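Local coordinates for protein GCN5-related N-acetyltransferase (Kribbella flavida, PDB 4IUS) that probably transfers an acyl group, most likely acetyl from acetyl-CoA, to an acceptor as other GNAT-family acetyltransferases do, at residues 127-130 / 131-135. The protein carries 1 engineered substitution. Sequence-based numbering, arbitrary orientation.
Sequences VVAS and AEEQE
Ser130 sets its OG between its own backbone N and carbonyl carbon (chi1 71°), while Glu133 places CG anti to its carbonyl carbon (chi1 -73°) and extends onward, sending its carboxylate back past Ser130 to the backbone of Ala129. Ser130 OG thereby accepts a hydrogen bond from Glu133 N at 3.0 Å, fairly straight, and Glu133 CG lies alongside this hydroxyl, 3.4 Å from OG. In return, Glu133 OE1 accepts one from Ala129 N at 2.9 Å; the donor stands above the carboxylate plane, 37° out of it. A water 2.7 Å from Ser130 OG also donates weakly to Glu133 OE2. Gln134 N donates to Ser130 O at 2.9 Å, opening the helical bonding pattern. Val128 crosses Gln134 at about a right angle, its CG1 3.6 Å from Gln134 OE1, and both side chains pack on Ala163 of strand 161-168 and on Phe154; Gln134 NE2 hydrogen-bonds Asn138 OD1, one turn further along. The negative carboxylate at this N-terminus should suit the helix dipole. Serine N-cap and glutamate three residues on resemble a capping box, with the return bond shifted one residue back, where edge strand 123-127 of the GNAT sheet leads into helix 131-141.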
ATOM      1  N   VAL A 127      16.758  10.891   4.491  1.00  7.63           N
ATOM      2  CA  VAL A 127      16.059  10.482   3.299  0.60  7.62           C
ATOM      3  C   VAL A 127      17.017   9.662   2.419  1.00  7.85           C
ATOM      4  O   VAL A 127      18.200   9.985   2.283  1.00  9.77           O
ATOM      5  CB  VAL A 127      15.546  11.713   2.530  0.60  8.60           C
ATOM      6  CG1 VAL A 127      16.705  12.453   1.865  0.60  9.87           C
ATOM      7  CG2 VAL A 127      14.483  11.317   1.518  0.60  9.76           C
ATOM      8  N   VAL A 128      16.514   8.609   1.792  1.00  6.99           N
ATOM      9  CA  VAL A 128      17.284   7.817   0.835  1.00  6.41           C
ATOM     10  C   VAL A 128      17.634   8.678  -0.375  1.00  6.65           C
ATOM     11  O   VAL A 128      16.761   9.324  -0.951  1.00  8.12           O
ATOM     12  CB  VAL A 128      16.493   6.581   0.390  1.00  6.68           C
ATOM     13  CG1 VAL A 128      17.082   5.943  -0.835  1.00  8.04           C
ATOM     14  CG2 VAL A 128      16.425   5.598   1.523  1.00  8.12           C
ATOM     15  N   ALA A 129      18.923   8.721  -0.723  1.00  7.79           N
ATOM     16  CA  ALA A 129      19.452   9.596  -1.758  1.00  7.95           C
ATOM     17  C   ALA A 129      20.405   8.872  -2.703  1.00  8.26           C
ATOM     18  O   ALA A 129      21.168   9.531  -3.426  1.00  9.79           O
ATOM     19  CB  ALA A 129      20.122  10.785  -1.109  1.00 11.33           C
ATOM     20  N   SER A 130      20.310   7.566  -2.787  1.00  8.37           N
ATOM     21  CA  SER A 130      21.107   6.793  -3.699  1.00  9.61           C
ATOM     22  C   SER A 130      20.524   5.397  -3.880  1.00  9.55           C
ATOM     23  O   SER A 130      19.749   4.915  -3.054  1.00  8.85           O
ATOM     24  CB  SER A 130      22.531   6.660  -3.185  1.00 10.54           C
ATOM     25  OG  SER A 130      22.599   5.812  -2.062  1.00 12.24           O
ATOM     26  N   ALA A 131      20.940   4.744  -4.947  1.00 10.09           N
ATOM     27  CA  ALA A 131      20.629   3.358  -5.211  1.00 10.64           C
ATOM     28  C   ALA A 131      21.085   2.482  -4.049  1.00  9.44           C
ATOM     29  O   ALA A 131      20.374   1.594  -3.613  1.00 10.84           O
ATOM     30  CB  ALA A 131      21.250   2.905  -6.528  1.00 14.55           C
ATOM     31  N   GLU A 132      22.292   2.714  -3.528  1.00 11.97           N
ATOM     32  CA  GLU A 132      22.782   1.855  -2.465  0.60 12.39           C
ATOM     33  C   GLU A 132      21.974   2.056  -1.182  1.00 10.40           C
ATOM     34  O   GLU A 132      21.720   1.089  -0.460  1.00 10.85           O
ATOM     35  CB  GLU A 132      24.275   2.061  -2.217  0.60 12.50           C
ATOM     36  CG  GLU A 132      25.139   1.670  -3.393  0.60 14.36           C
ATOM     37  CD  GLU A 132      25.134   2.663  -4.559  0.60 20.07           C
ATOM     38  OE1 GLU A 132      24.743   3.865  -4.412  0.60 20.24           O
ATOM     39  OE2 GLU A 132      25.543   2.216  -5.662  0.60 34.00           O
ATOM     40  N   GLU A 133      21.521   3.279  -0.889  1.00  9.95           N
ATOM     41  CA  GLU A 133      20.655   3.486   0.282  1.00  9.44           C
ATOM     42  C   GLU A 133      19.300   2.829   0.066  1.00  7.99           C
ATOM     43  O   GLU A 133      18.737   2.285   1.000  1.00  7.99           O
ATOM     44  CB  GLU A 133      20.530   4.983   0.609  1.00  9.78           C
ATOM     45  CG  GLU A 133      21.788   5.544   1.230  1.00 11.07           C
ATOM     46  CD  GLU A 133      21.890   7.031   1.242  1.00 17.08           C
ATOM     47  OE1 GLU A 133      20.910   7.747   1.181  1.00 15.05           O
ATOM     48  OE2 GLU A 133      23.047   7.484   1.314  1.00 27.71           O
ATOM     49  N   GLN A 134      18.782   2.857  -1.184  1.00  7.61           N
ATOM     50  CA  GLN A 134      17.520   2.179  -1.465  1.00  8.02           C
ATOM     51  C   GLN A 134      17.684   0.669  -1.300  1.00  7.94           C
ATOM     52  O   GLN A 134      16.799   0.001  -0.837  1.00  8.71           O
ATOM     53  CB  GLN A 134      16.987   2.556  -2.833  1.00  8.96           C
ATOM     54  CG  GLN A 134      15.611   2.012  -3.131  1.00 10.66           C
ATOM     55  CD  GLN A 134      14.549   2.494  -2.132  1.00 11.01           C
ATOM     56  OE1 GLN A 134      14.459   3.697  -1.871  1.00 15.53           O
ATOM     57  NE2 GLN A 134      13.780   1.572  -1.553  1.00 13.49           N
ATOM     58  N   GLU A 135      18.829   0.138  -1.699  1.00  8.83           N
ATOM     59  CA  GLU A 135      19.133  -1.272  -1.519  1.00  9.69           C
ATOM     60  C   GLU A 135      19.167  -1.646  -0.073  1.00  9.00           C
ATOM     61  O   GLU A 135      18.619  -2.683   0.337  1.00  9.79           O
ATOM     62  CB  GLU A 135      20.443  -1.637  -2.215  1.00 12.72           C
ATOM     63  CG  GLU A 135      20.383  -1.577  -3.742  1.00 13.95           C
ATOM     64  CD  GLU A 135      21.777  -1.665  -4.402  1.00 18.39           C
ATOM     65  OE1 GLU A 135      22.844  -1.670  -3.695  1.00 20.67           O
ATOM     66  OE2 GLU A 135      21.782  -1.690  -5.639  1.00 23.74           O
TER
HETATM   67  O   HOH W   1      25.029   6.117  -0.986  1.00 23.69           O